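Local atomic coordinates of mandelate racemase/muconate lactonizing enzyme family protein (Sulfitobacter sp. NAS-14.1, PDB entry 3T4W), a protein that is probably a lyase of the mandelate racemase/muconate lactonizing branch of the enolase superfamily, acting on a carboxylate substrate. Residues L47-T52 with V57-C62; L94-A99 with I312-K317; I186-A191 with K215-A220; E256-P261 with E265-V270; N343-A348 with A385-E390. All coordinates share one frame; numbering follows the deposited sequence.

How the contacts relate
The five contacts run from the N-terminal capping domain to the far side of the barrel domain. Contact 1 is the cap's hairpin, and contact 5, about 14 Å away between centres, packs against it where Leu387 CD1 lies 3.4 Å from Trp59 O. Contact 2 bridges cap and barrel, and its Ala315 and Lys316 rest on Leu346 of contact 5. Contacts 3 and 4 lie beyond the chain's centre from contact 1, with their centres about 21 Å apart. They meet inside the barrel, where Lys187 NZ forms a 2.9 Å salt bridge with Glu256 OE1. In this superfamily the active site lies at the C-terminal ends of the barrel strands, so this pair, on strands 185-188 and 254-256, is probably close to it.

Contact 1. Residues L47-T52 with V57-C62; sequences LVKLTT and VGWGEC
Leu47 opens the pairing opposite Glu61, a non-hydrogen-bonded pair in which Leu47 CD2 lies against the Glu61 carboxylate, 3.8 Å from OE1. That carboxylate is satisfied outside the hairpin by the backbone N of Gly336 and of Glu339. Val48 comes next and pairs with Gly60 through two backbone bonds, one being Gly60 N to Val48 O at 2.9 Å. Its two methyls divide the work: CG2 sits over the glycine, 3.6 Å from Gly60 CA, while CG1 reaches the sulfur of Cys62. Lys49 turns to the other face of the sheet and lies over one face of the Trp59 ring. Its CB stands 3.7 Å from the centroid of the six-membered ring and 12° off the ring normal, a CH-pi contact. With CG anti to the backbone N (chi1 157°) and the rest of the chain extended, the aliphatic part runs on over the ring, and CE meets Val57 CG1 at 3.8 Å, while NZ ends in a salt bridge with Glu393. Leu50 repeats the two-bond pattern with Gly58; Leu50 N to Gly58 O measures 2.7 Å. At Thr51 both OG1 and CG2 touch one methyl, with OG1 3.8 Å from Val57 CG2. The two strands form an antiparallel hairpin in the cap, and strand 25-33 flanks 45-52 on its other edge. Val48 and Leu50 pack on helices 69-83 and 110-130, whereas Trp59, on the opposite face, rests on Ile31 and Val391.

Contact 2. Residues L94-A99 with I312-K317; sequences LMYRRA and IWEAKK
At the seam between the capping domain and the barrel domain, one pair touches between these two segments: Tyr96 on cap helix 92-101 and Glu314 on barrel helix 312-323. The helices themselves stay apart: the CA atoms of this pair, 8.6 Å from each other, are the nearest across the two segments. The side chains span the gap. Tyr96 OH makes a weak hydrogen bond to Glu314 OE2 at 2.8 Å. The second carboxylate oxygen lies obliquely beside the ring, with Glu314 OE1 3.5 Å from Tyr96 CE1. Ring and carboxylate planes are 31° apart, although the two side chains as a whole run nearly at right angles. Glu314 starts with CG anti to the backbone N and then bends at chi2 (73°), which swings its carboxylate round to the phenol. OE2 also accepts from the backbone N of Lys287; this second bond should help to fix the carboxylate. Tyr96 further packs on Thr286 and on Phe116 of helix 110-130, and its ring meets that of Tyr100. Along the same seam Lys317 reaches back to Glu93 of the cap and also forms a salt bridge with Glu323 of a second subunit, while helix 337-349 backs helix 312-323 at Ile312 and Ala315.

Contact 3. Residues I186-A191 with K215-A220; sequences IKFDPA and KAIRAA
One methyl sits almost exactly over the middle of an aromatic ring: Ile217 CD1 lies 3.5 Å from the centroid of the Phe188 ring and only 4° off its normal, so all six ring carbons are nearly equidistant from it. In this CH-pi contact the two side chains come from opposite directions and the methyl lands on the ring face. Phe188 holds CG between its backbone N and carbonyl carbon (chi1 49°), the crowded position; this places the ring under the helix, and chi2 (-76°) turns its face to the methyl. The other branch of Ile217 serves a second partner, as CG2 meets Ile186 CD1 at 3.7 Å, the two side chains running antiparallel, side by side. Pro190 CG lies at the edge of the Phe188 ring, in its plane. Asp189 OD1 accepts from Ala191 N at 3.2 Å, which makes an Asx turn, while OD2 is taken by His232 and Gln234. Phe213, Cys214 and Leu227 also pack on Phe188. Lys187 points to the other side of the strand, where Glu357 is a partner. Strand 185-188, helix 204-221 and strand 226-229 form a beta-alpha-beta crossover, the repeating unit of the enolase-type barrel, and Ile217 is one of the residues packing the helix on the strand.

Contact 4. Residues E256-P261 with E265-V270; sequences EEPIPP and EQMAAV
Pro258 and Ile259 push two neighbouring bumps against the helix that follows them, and Met267 and Val270 receive both. The proline ring wedges between these two side chains: Pro258 CG touches Met267 CG at 3.9 Å, and Pro258 CB meets Val270 CG1 at the same distance. Ile259 spreads its branches wider. Its CD1 lies along the helix surface, 3.6 Å from Gln266 CB and close to the backbone N of Met267, while its CG2 faces the other methyl of the valine, 4.2 Å from Val270 CG2. Met267 lies in the groove between Pro258 and Ile259. Its chain leaves the helix extended and bends only at chi3 (-76°), turning the methyl aside toward Ile259, so that Met267 CE rests 3.9 Å from Ile259 CG1 and 3.6 Å from Ile259 O. Ala240 of helix 237-247 and Val278 of strand 278-280 extend the packing, and Asn326 of a neighbouring subunit touches Ile259. Polar groups are drawn off: the Glu257 carboxylate forms a salt bridge with Arg283, and the Gln266 amide bonds to Thr237. What holds the loop after strand 254-256 to helix 264-273 is almost purely hydrophobic, a matter of complementary shape and buried apolar surface, with no charge or directional bond between the segments.

Contact 5. Residues N343-A348 with A385-E390; sequences NIHLAA and AGLGLE
His345 reaches from helix 337-349 to the turn at Gly386 and Leu387, its imidazole edge meeting the carbonyl of Leu387. NE2 donates to Leu387 O at 3.0 Å, with an N-H...O angle of 145°. The oxygen lies close to the ring plane, but the bond is bent, and the donor sits 60° out of the carbonyl plane, away from a lone pair. Next to it, His345 CE1 comes within 3.4 Å of Gly386 O, and on the other flank His345 CD2 meets Leu387 CD2 at 4.0 Å. A chi1 of -80° carries the ring toward the turn. Its second nitrogen, ND1, is hydrogen-bonded to the backbone N of Tyr136, so both ring nitrogens are occupied, which should help to hold the ring's rotation and is consistent with a neutral imidazole protonated on NE2. The receiving chain is a type II' beta turn from Ala385 to Gly388, whose closing bond, Gly388 N to Ala385 O, is weak. Asp125 of helix 110-130 accepts from Leu387 N, and Arg133 and Val135 hydrogen-bond with the backbone of Gly386. The turn is clasped between that helix with the chain just beyond it and helix 337-349, which packs through Leu346 on helix 312-323.

Contact 1. Residues L47-T52 with V57-C62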
# COMPACT_ATOMS: atom_id res chain seq x y z
N LEU A 47 13.30 14.18 -41.81
CA LEU A 47 14.62 13.57 -41.89
C LEU A 47 15.71 14.59 -41.54
O LEU A 47 15.61 15.77 -41.88
CB LEU A 47 14.88 13.01 -43.30
CG LEU A 47 13.76 12.18 -43.95
CD1 LEU A 47 14.10 11.89 -45.39
CD2 LEU A 47 13.49 10.89 -43.18
N VAL A 48 16.73 14.11 -40.84
CA VAL A 48 17.94 14.88 -40.62
C VAL A 48 19.08 14.11 -41.26
O VAL A 48 19.15 12.88 -41.16
CB VAL A 48 18.24 15.10 -39.12
CG1 VAL A 48 17.19 16.00 -38.48
CG2 VAL A 48 18.35 13.77 -38.37
N LYS A 49 19.97 14.83 -41.93
CA LYS A 49 21.13 14.20 -42.53
C LYS A 49 22.36 14.82 -41.90
O LYS A 49 22.59 16.02 -42.03
CB LYS A 49 21.15 14.42 -44.04
CG LYS A 49 22.52 14.31 -44.66
CD LYS A 49 22.47 14.68 -46.13
CE LYS A 49 23.79 14.38 -46.80
NZ LYS A 49 23.75 14.67 -48.27
N LEU A 50 23.13 14.01 -41.18
CA LEU A 50 24.34 14.53 -40.56
C LEU A 50 25.61 14.08 -41.28
O LEU A 50 25.66 13.00 -41.86
CB LEU A 50 24.39 14.17 -39.07
CG LEU A 50 23.32 14.86 -38.21
CD1 LEU A 50 23.41 14.39 -36.78
CD2 LEU A 50 23.41 16.38 -38.28
N THR A 51 26.62 14.95 -41.25
CA THR A 51 27.91 14.66 -41.84
C THR A 51 29.01 15.07 -40.86
O THR A 51 28.95 16.16 -40.28
CB THR A 51 28.10 15.44 -43.16
OG1 THR A 51 26.93 15.28 -43.98
CG2 THR A 51 29.34 14.94 -43.92
N THR A 52 30.00 14.21 -40.67
CA THR A 52 31.13 14.52 -39.80
C THR A 52 32.21 15.26 -40.58
O THR A 52 32.10 15.43 -41.79
CB THR A 52 31.78 13.24 -39.25
OG1 THR A 52 32.46 12.56 -40.31
CG2 THR A 52 30.74 12.32 -38.62
N VAL A 57 28.44 10.24 -43.57
CA VAL A 57 27.05 10.71 -43.55
C VAL A 57 26.12 9.74 -42.79
O VAL A 57 26.18 8.53 -43.00
CB VAL A 57 26.50 10.90 -44.97
CG1 VAL A 57 25.02 11.29 -44.91
CG2 VAL A 57 27.31 11.94 -45.71
N GLY A 58 25.28 10.30 -41.93
CA GLY A 58 24.25 9.53 -41.25
C GLY A 58 22.87 10.13 -41.46
O GLY A 58 22.72 11.34 -41.60
N TRP A 59 21.86 9.27 -41.50
CA TRP A 59 20.48 9.73 -41.57
C TRP A 59 19.71 9.41 -40.29
O TRP A 59 19.86 8.33 -39.71
CB TRP A 59 19.79 9.09 -42.77
CG TRP A 59 20.33 9.57 -44.08
CD1 TRP A 59 21.41 9.09 -44.76
CD2 TRP A 59 19.80 10.65 -44.88
NE1 TRP A 59 21.59 9.79 -45.92
CE2 TRP A 59 20.62 10.75 -46.03
CE3 TRP A 59 18.73 11.53 -44.74
CZ2 TRP A 59 20.39 11.70 -47.03
CZ3 TRP A 59 18.50 12.47 -45.73
CH2 TRP A 59 19.34 12.55 -46.87
N GLY A 60 18.90 10.36 -39.84
CA GLY A 60 18.03 10.17 -38.69
C GLY A 60 16.61 10.60 -39.01
O GLY A 60 16.37 11.19 -40.06
N GLU A 61 15.67 10.30 -38.13
CA GLU A 61 14.29 10.74 -38.33
C GLU A 61 13.67 11.22 -37.01
O GLU A 61 13.65 10.49 -36.01
CB GLU A 61 13.44 9.64 -38.99
CG GLU A 61 12.01 10.06 -39.32
CD GLU A 61 11.28 9.11 -40.28
OE1 GLU A 61 11.93 8.24 -40.90
OE2 GLU A 61 10.04 9.25 -40.41
N CYS A 62 13.21 12.47 -37.02
CA CYS A 62 12.55 13.08 -35.87
C CYS A 62 11.06 12.83 -35.93
O CYS A 62 10.42 13.03 -36.97
CB CYS A 62 12.75 14.59 -35.87
SG CYS A 62 14.44 15.18 -35.70

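Contact 2. Residues L94-A99 with I312-K317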
# COMPACT_ATOMS: atom_id res chain seq x y z
N LEU A 94 26.66 11.73 -23.29
CA LEU A 94 26.94 13.14 -23.03
C LEU A 94 25.96 14.07 -23.75
O LEU A 94 25.47 15.05 -23.19
CB LEU A 94 28.38 13.47 -23.42
CG LEU A 94 28.86 14.92 -23.28
CD1 LEU A 94 28.82 15.37 -21.83
CD2 LEU A 94 30.27 15.10 -23.85
N MET A 95 25.69 13.75 -25.01
CA MET A 95 24.87 14.64 -25.83
C MET A 95 23.43 14.57 -25.36
O MET A 95 22.71 15.57 -25.35
CB MET A 95 25.01 14.29 -27.31
CG MET A 95 26.32 14.78 -27.93
SD MET A 95 26.46 14.49 -29.70
CE MET A 95 26.84 12.73 -29.73
N TYR A 96 23.03 13.38 -24.93
CA TYR A 96 21.69 13.21 -24.40
C TYR A 96 21.52 14.02 -23.13
O TYR A 96 20.53 14.74 -22.96
CB TYR A 96 21.40 11.73 -24.16
CG TYR A 96 20.14 11.49 -23.35
CD1 TYR A 96 18.94 11.19 -23.98
CD2 TYR A 96 20.17 11.57 -21.96
CE1 TYR A 96 17.80 10.97 -23.25
CE2 TYR A 96 19.02 11.35 -21.21
CZ TYR A 96 17.84 11.05 -21.86
OH TYR A 96 16.69 10.82 -21.14
N ARG A 97 22.49 13.92 -22.23
CA ARG A 97 22.44 14.70 -20.99
C ARG A 97 22.35 16.20 -21.25
O ARG A 97 21.61 16.90 -20.57
CB ARG A 97 23.63 14.38 -20.08
CG ARG A 97 23.53 13.05 -19.34
CD ARG A 97 22.11 12.78 -18.83
NE ARG A 97 21.74 13.61 -17.68
CZ ARG A 97 20.62 13.45 -16.97
NH1 ARG A 97 19.76 12.49 -17.29
NH2 ARG A 97 20.36 14.25 -15.95
N ARG A 98 23.10 16.69 -22.24
CA ARG A 98 23.08 18.12 -22.60
C ARG A 98 21.71 18.56 -23.10
O ARG A 98 21.18 19.59 -22.67
CB ARG A 98 24.10 18.41 -23.70
CG ARG A 98 25.55 18.40 -23.28
CD ARG A 98 26.42 18.53 -24.52
NE ARG A 98 27.85 18.56 -24.21
CZ ARG A 98 28.81 18.37 -25.11
NH1 ARG A 98 28.50 18.11 -26.38
NH2 ARG A 98 30.09 18.42 -24.75
N ALA A 99 21.14 17.78 -24.02
CA ALA A 99 19.84 18.10 -24.59
C ALA A 99 18.71 17.99 -23.56
O ALA A 99 17.89 18.90 -23.43
CB ALA A 99 19.56 17.21 -25.80
N ILE A 312 18.08 5.79 -30.22
CA ILE A 312 18.30 4.36 -30.14
C ILE A 312 18.81 3.95 -28.74
O ILE A 312 18.29 3.02 -28.13
CB ILE A 312 19.27 3.90 -31.25
CG1 ILE A 312 18.54 3.93 -32.59
CG2 ILE A 312 19.81 2.50 -30.96
CD1 ILE A 312 19.37 3.42 -33.75
N TRP A 313 19.80 4.69 -28.24
CA TRP A 313 20.41 4.38 -26.95
C TRP A 313 19.38 4.43 -25.82
O TRP A 313 19.28 3.50 -25.02
CB TRP A 313 21.55 5.36 -26.67
CG TRP A 313 22.56 4.89 -25.67
CD1 TRP A 313 22.96 5.54 -24.54
CD2 TRP A 313 23.32 3.67 -25.73
NE1 TRP A 313 23.91 4.80 -23.88
CE2 TRP A 313 24.15 3.65 -24.59
CE3 TRP A 313 23.38 2.61 -26.63
CZ2 TRP A 313 25.03 2.60 -24.33
CZ3 TRP A 313 24.26 1.56 -26.37
CH2 TRP A 313 25.07 1.57 -25.23
N GLU A 314 18.62 5.51 -25.78
CA GLU A 314 17.58 5.68 -24.77
C GLU A 314 16.63 4.49 -24.80
O GLU A 314 16.30 3.94 -23.75
CB GLU A 314 16.81 6.99 -25.00
CG GLU A 314 15.75 7.29 -23.94
CD GLU A 314 16.37 7.73 -22.62
OE1 GLU A 314 17.59 7.56 -22.44
OE2 GLU A 314 15.64 8.25 -21.75
N ALA A 315 16.21 4.11 -25.99
CA ALA A 315 15.27 3.00 -26.15
C ALA A 315 15.89 1.67 -25.70
O ALA A 315 15.18 0.76 -25.27
CB ALA A 315 14.79 2.91 -27.60
N LYS A 316 17.21 1.56 -25.78
CA LYS A 316 17.88 0.37 -25.26
C LYS A 316 17.79 0.32 -23.74
O LYS A 316 17.71 -0.76 -23.15
CB LYS A 316 19.35 0.35 -25.69
CG LYS A 316 19.55 -0.15 -27.10
CD LYS A 316 19.38 -1.66 -27.18
CE LYS A 316 20.38 -2.38 -26.28
NZ LYS A 316 20.36 -3.84 -26.54
N LYS A 317 17.81 1.49 -23.10
CA LYS A 317 17.71 1.57 -21.65
C LYS A 317 16.30 1.23 -21.21
O LYS A 317 16.10 0.59 -20.18
CB LYS A 317 18.11 2.95 -21.14
CG LYS A 317 19.57 3.31 -21.41
CD LYS A 317 19.95 4.60 -20.70
CE LYS A 317 21.42 4.97 -20.95
NZ LYS A 317 21.82 6.20 -20.19

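Contact 3. Residues I186-A191 with K215-A220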
# COMPACT_ATOMS: atom_id res chain seq x y z
N ILE A 186 -2.17 -8.28 -36.84
CA ILE A 186 -2.77 -7.16 -37.55
C ILE A 186 -3.45 -6.22 -36.56
O ILE A 186 -4.04 -6.67 -35.57
CB ILE A 186 -3.81 -7.66 -38.57
CG1 ILE A 186 -4.80 -8.61 -37.89
CG2 ILE A 186 -3.13 -8.37 -39.72
CD1 ILE A 186 -5.64 -9.38 -38.86
N LYS A 187 -3.36 -4.92 -36.83
CA LYS A 187 -3.95 -3.90 -35.97
C LYS A 187 -5.07 -3.13 -36.67
O LYS A 187 -5.06 -2.96 -37.89
CB LYS A 187 -2.88 -2.92 -35.48
CG LYS A 187 -3.41 -1.88 -34.51
CD LYS A 187 -2.33 -1.38 -33.57
CE LYS A 187 -1.48 -0.31 -34.23
NZ LYS A 187 -0.25 -0.09 -33.42
N PHE A 188 -6.04 -2.68 -35.88
CA PHE A 188 -7.16 -1.89 -36.40
C PHE A 188 -7.68 -1.00 -35.28
O PHE A 188 -7.42 -1.26 -34.11
CB PHE A 188 -8.28 -2.81 -36.92
CG PHE A 188 -8.68 -3.91 -35.96
CD1 PHE A 188 -7.88 -5.03 -35.79
CD2 PHE A 188 -9.84 -3.82 -35.22
CE1 PHE A 188 -8.23 -6.03 -34.90
CE2 PHE A 188 -10.20 -4.82 -34.33
CZ PHE A 188 -9.40 -5.93 -34.18
N ASP A 189 -8.38 0.08 -35.64
CA ASP A 189 -9.07 0.88 -34.63
C ASP A 189 -10.46 1.28 -35.09
O ASP A 189 -10.62 2.19 -35.89
CB ASP A 189 -8.30 2.15 -34.25
CG ASP A 189 -8.89 2.82 -33.01
OD1 ASP A 189 -9.78 2.21 -32.39
OD2 ASP A 189 -8.46 3.94 -32.66
N PRO A 190 -11.48 0.60 -34.56
CA PRO A 190 -12.88 0.81 -34.93
C PRO A 190 -13.62 1.69 -33.92
O PRO A 190 -14.83 1.88 -34.06
CB PRO A 190 -13.47 -0.61 -34.87
CG PRO A 190 -12.38 -1.49 -34.23
CD PRO A 190 -11.33 -0.58 -33.69
N ALA A 191 -12.91 2.22 -32.93
CA ALA A 191 -13.56 2.76 -31.74
C ALA A 191 -13.95 4.25 -31.79
O ALA A 191 -14.40 4.81 -30.78
CB ALA A 191 -12.73 2.47 -30.51
N LYS A 215 -15.18 -9.64 -34.02
CA LYS A 215 -15.86 -10.85 -34.44
C LYS A 215 -15.45 -11.24 -35.86
O LYS A 215 -15.01 -12.37 -36.10
CB LYS A 215 -17.38 -10.69 -34.33
CG LYS A 215 -18.14 -12.01 -34.42
CD LYS A 215 -19.62 -11.85 -34.10
CE LYS A 215 -20.30 -13.21 -34.08
NZ LYS A 215 -21.67 -13.19 -33.47
N ALA A 216 -15.56 -10.29 -36.78
CA ALA A 216 -15.26 -10.55 -38.19
C ALA A 216 -13.78 -10.89 -38.44
O ALA A 216 -13.47 -11.87 -39.11
CB ALA A 216 -15.70 -9.36 -39.06
N ILE A 217 -12.88 -10.10 -37.89
CA ILE A 217 -11.46 -10.33 -38.11
C ILE A 217 -10.98 -11.65 -37.47
O ILE A 217 -10.21 -12.40 -38.07
CB ILE A 217 -10.63 -9.14 -37.61
CG1 ILE A 217 -11.04 -7.88 -38.38
CG2 ILE A 217 -9.15 -9.41 -37.74
CD1 ILE A 217 -10.59 -6.59 -37.73
N ARG A 218 -11.46 -11.93 -36.26
CA ARG A 218 -11.10 -13.18 -35.59
C ARG A 218 -11.65 -14.37 -36.36
O ARG A 218 -10.98 -15.40 -36.50
CB ARG A 218 -11.60 -13.21 -34.14
CG ARG A 218 -11.39 -14.56 -33.44
CD ARG A 218 -9.91 -14.95 -33.36
NE ARG A 218 -9.15 -14.11 -32.43
CZ ARG A 218 -7.82 -14.02 -32.41
NH1 ARG A 218 -7.23 -13.23 -31.53
NH2 ARG A 218 -7.08 -14.72 -33.27
N ALA A 219 -12.87 -14.23 -36.88
CA ALA A 219 -13.49 -15.31 -37.63
C ALA A 219 -12.64 -15.64 -38.85
O ALA A 219 -12.31 -16.80 -39.11
CB ALA A 219 -14.89 -14.92 -38.06
N ALA A 220 -12.29 -14.60 -39.59
CA ALA A 220 -11.52 -14.75 -40.82
C ALA A 220 -10.12 -15.37 -40.64
O ALA A 220 -9.72 -16.22 -41.42
CB ALA A 220 -11.43 -13.40 -41.54

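Contact 4. Residues E256-P261 with E265-V270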
# COMPACT_ATOMS: atom_id res chain seq x y z
N GLU A 256 -4.29 -1.11 -27.01
CA GLU A 256 -3.35 -0.01 -27.15
C GLU A 256 -3.91 1.30 -26.73
O GLU A 256 -5.01 1.57 -27.01
CB GLU A 256 -2.93 0.13 -28.59
CG GLU A 256 -1.82 1.07 -28.79
CD GLU A 256 -1.28 1.07 -30.16
OE1 GLU A 256 -0.90 0.05 -30.63
OE2 GLU A 256 -1.22 2.11 -30.77
N GLU A 257 -3.12 2.11 -26.06
CA GLU A 257 -3.55 3.43 -25.58
C GLU A 257 -5.04 3.51 -25.27
O GLU A 257 -5.78 4.19 -25.97
CB GLU A 257 -3.19 4.51 -26.60
CG GLU A 257 -1.71 4.82 -26.67
CD GLU A 257 -1.41 6.10 -27.43
OE1 GLU A 257 -1.95 6.28 -28.55
OE2 GLU A 257 -0.63 6.93 -26.91
N PRO A 258 -5.47 2.80 -24.23
CA PRO A 258 -6.89 2.84 -23.84
C PRO A 258 -7.32 4.27 -23.48
O PRO A 258 -8.45 4.65 -23.78
CB PRO A 258 -6.93 1.92 -22.61
CG PRO A 258 -5.49 1.84 -22.14
CD PRO A 258 -4.71 1.84 -23.41
N ILE A 259 -6.43 5.04 -22.87
CA ILE A 259 -6.72 6.41 -22.46
C ILE A 259 -5.56 7.33 -22.87
O ILE A 259 -4.51 6.84 -23.26
CB ILE A 259 -6.91 6.50 -20.92
CG1 ILE A 259 -5.62 6.08 -20.20
CG2 ILE A 259 -8.07 5.63 -20.47
CD1 ILE A 259 -5.52 6.62 -18.79
N PRO A 260 -5.76 8.62 -22.74
CA PRO A 260 -4.71 9.59 -23.01
C PRO A 260 -3.44 9.36 -22.22
O PRO A 260 -3.45 8.76 -21.20
CB PRO A 260 -5.36 10.90 -22.64
CG PRO A 260 -6.70 10.64 -22.61
CD PRO A 260 -7.01 9.31 -22.41
N PRO A 261 -2.36 9.87 -22.75
CA PRO A 261 -1.01 9.61 -22.31
C PRO A 261 -0.60 10.40 -21.10
O PRO A 261 0.53 10.45 -20.78
CB PRO A 261 -0.20 10.06 -23.52
CG PRO A 261 -1.09 10.90 -24.27
CD PRO A 261 -2.38 10.43 -24.09
N GLU A 265 -1.44 6.37 -13.64
CA GLU A 265 -2.19 5.62 -12.64
C GLU A 265 -3.56 5.21 -13.16
O GLU A 265 -4.06 4.12 -12.85
CB GLU A 265 -2.30 6.42 -11.34
CG GLU A 265 -1.16 7.43 -11.15
CD GLU A 265 -1.07 8.00 -9.73
OE1 GLU A 265 -0.70 9.19 -9.58
OE2 GLU A 265 -1.36 7.25 -8.76
N GLN A 266 -4.16 6.06 -13.99
CA GLN A 266 -5.44 5.72 -14.60
C GLN A 266 -5.27 4.58 -15.60
O GLN A 266 -6.12 3.69 -15.68
CB GLN A 266 -6.10 6.93 -15.26
CG GLN A 266 -6.62 7.97 -14.28
CD GLN A 266 -7.69 7.43 -13.34
OE1 GLN A 266 -7.59 7.58 -12.12
NE2 GLN A 266 -8.70 6.79 -13.90
N MET A 267 -4.19 4.59 -16.36
CA MET A 267 -4.01 3.52 -17.33
C MET A 267 -3.84 2.20 -16.59
O MET A 267 -4.38 1.18 -17.01
CB MET A 267 -2.84 3.78 -18.28
CG MET A 267 -2.76 2.79 -19.46
SD MET A 267 -1.49 3.22 -20.68
CE MET A 267 -2.30 4.56 -21.55
N ALA A 268 -3.12 2.22 -15.48
CA ALA A 268 -2.96 1.02 -14.66
C ALA A 268 -4.32 0.53 -14.18
O ALA A 268 -4.57 -0.68 -14.12
CB ALA A 268 -2.04 1.28 -13.48
N ALA A 269 -5.19 1.47 -13.83
CA ALA A 269 -6.54 1.15 -13.41
C ALA A 269 -7.22 0.31 -14.49
O ALA A 269 -7.77 -0.76 -14.21
CB ALA A 269 -7.34 2.41 -13.13
N VAL A 270 -7.17 0.79 -15.72
CA VAL A 270 -7.69 0.06 -16.87
C VAL A 270 -7.05 -1.33 -16.95
O VAL A 270 -7.74 -2.33 -17.18
CB VAL A 270 -7.40 0.81 -18.19
CG1 VAL A 270 -7.71 -0.08 -19.39
CG2 VAL A 270 -8.18 2.12 -18.24

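Contact 5. Residues N343-A348 with A385-E390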
# COMPACT_ATOMS: atom_id res chain seq x y z
N ASN A 343 14.15 1.23 -35.58
CA ASN A 343 13.28 0.29 -34.86
C ASN A 343 13.82 -1.13 -34.95
O ASN A 343 13.83 -1.88 -33.96
CB ASN A 343 11.87 0.32 -35.43
CG ASN A 343 11.10 1.56 -35.06
OD1 ASN A 343 11.52 2.32 -34.17
ND2 ASN A 343 9.98 1.79 -35.73
N ILE A 344 14.27 -1.48 -36.14
CA ILE A 344 14.69 -2.84 -36.43
C ILE A 344 16.07 -3.16 -35.86
O ILE A 344 16.33 -4.30 -35.44
CB ILE A 344 14.59 -3.11 -37.95
CG1 ILE A 344 13.10 -3.23 -38.31
CG2 ILE A 344 15.35 -4.36 -38.35
CD1 ILE A 344 12.85 -3.84 -39.61
N HIS A 345 16.95 -2.17 -35.81
CA HIS A 345 18.24 -2.36 -35.16
C HIS A 345 18.10 -2.44 -33.64
O HIS A 345 18.90 -3.10 -32.97
CB HIS A 345 19.23 -1.26 -35.58
CG HIS A 345 19.86 -1.51 -36.91
ND1 HIS A 345 20.97 -2.30 -37.08
CD2 HIS A 345 19.50 -1.09 -38.15
CE1 HIS A 345 21.29 -2.36 -38.36
NE2 HIS A 345 20.41 -1.63 -39.04
N LEU A 346 17.09 -1.77 -33.09
CA LEU A 346 16.74 -1.98 -31.70
C LEU A 346 16.21 -3.40 -31.54
O LEU A 346 16.72 -4.18 -30.73
CB LEU A 346 15.69 -0.96 -31.24
CG LEU A 346 15.21 -1.07 -29.78
CD1 LEU A 346 16.36 -0.88 -28.80
CD2 LEU A 346 14.09 -0.07 -29.50
N ALA A 347 15.20 -3.74 -32.33
CA ALA A 347 14.56 -5.05 -32.27
C ALA A 347 15.58 -6.20 -32.30
O ALA A 347 15.51 -7.10 -31.48
CB ALA A 347 13.55 -5.20 -33.40
N ALA A 348 16.50 -6.16 -33.26
CA ALA A 348 17.44 -7.26 -33.44
C ALA A 348 18.35 -7.43 -32.23
O ALA A 348 18.94 -8.50 -32.04
CB ALA A 348 18.27 -7.05 -34.70
N ALA A 385 26.61 -1.74 -43.28
CA ALA A 385 27.04 -0.87 -42.19
C ALA A 385 25.95 0.11 -41.77
O ALA A 385 25.01 0.37 -42.52
CB ALA A 385 28.30 -0.12 -42.57
N GLY A 386 26.09 0.65 -40.56
CA GLY A 386 25.16 1.64 -40.05
C GLY A 386 23.75 1.11 -39.97
O GLY A 386 23.53 -0.01 -39.52
N LEU A 387 22.80 1.93 -40.41
CA LEU A 387 21.39 1.54 -40.44
C LEU A 387 21.12 0.57 -41.59
O LEU A 387 20.07 -0.09 -41.62
CB LEU A 387 20.49 2.77 -40.56
CG LEU A 387 20.29 3.63 -39.30
CD1 LEU A 387 19.56 4.94 -39.63
CD2 LEU A 387 19.55 2.87 -38.21
N GLY A 388 22.07 0.47 -42.52
CA GLY A 388 21.97 -0.46 -43.63
C GLY A 388 21.13 0.08 -44.77
O GLY A 388 20.57 -0.68 -45.56
N LEU A 389 21.04 1.40 -44.86
CA LEU A 389 20.17 2.05 -45.83
C LEU A 389 20.89 2.76 -46.96
O LEU A 389 21.99 3.29 -46.78
CB LEU A 389 19.30 3.08 -45.12
CG LEU A 389 18.50 2.57 -43.94
CD1 LEU A 389 17.70 3.73 -43.35
CD2 LEU A 389 17.59 1.45 -44.39
N GLU A 390 20.25 2.78 -48.12
CA GLU A 390 20.58 3.75 -49.16
C GLU A 390 19.44 4.75 -49.23
O GLU A 390 18.42 4.49 -49.88
CB GLU A 390 20.73 3.07 -50.53
CG GLU A 390 22.10 2.47 -50.82
CD GLU A 390 22.28 2.19 -52.31
OE1 GLU A 390 22.24 1.00 -52.69
OE2 GLU A 390 22.42 3.16 -53.09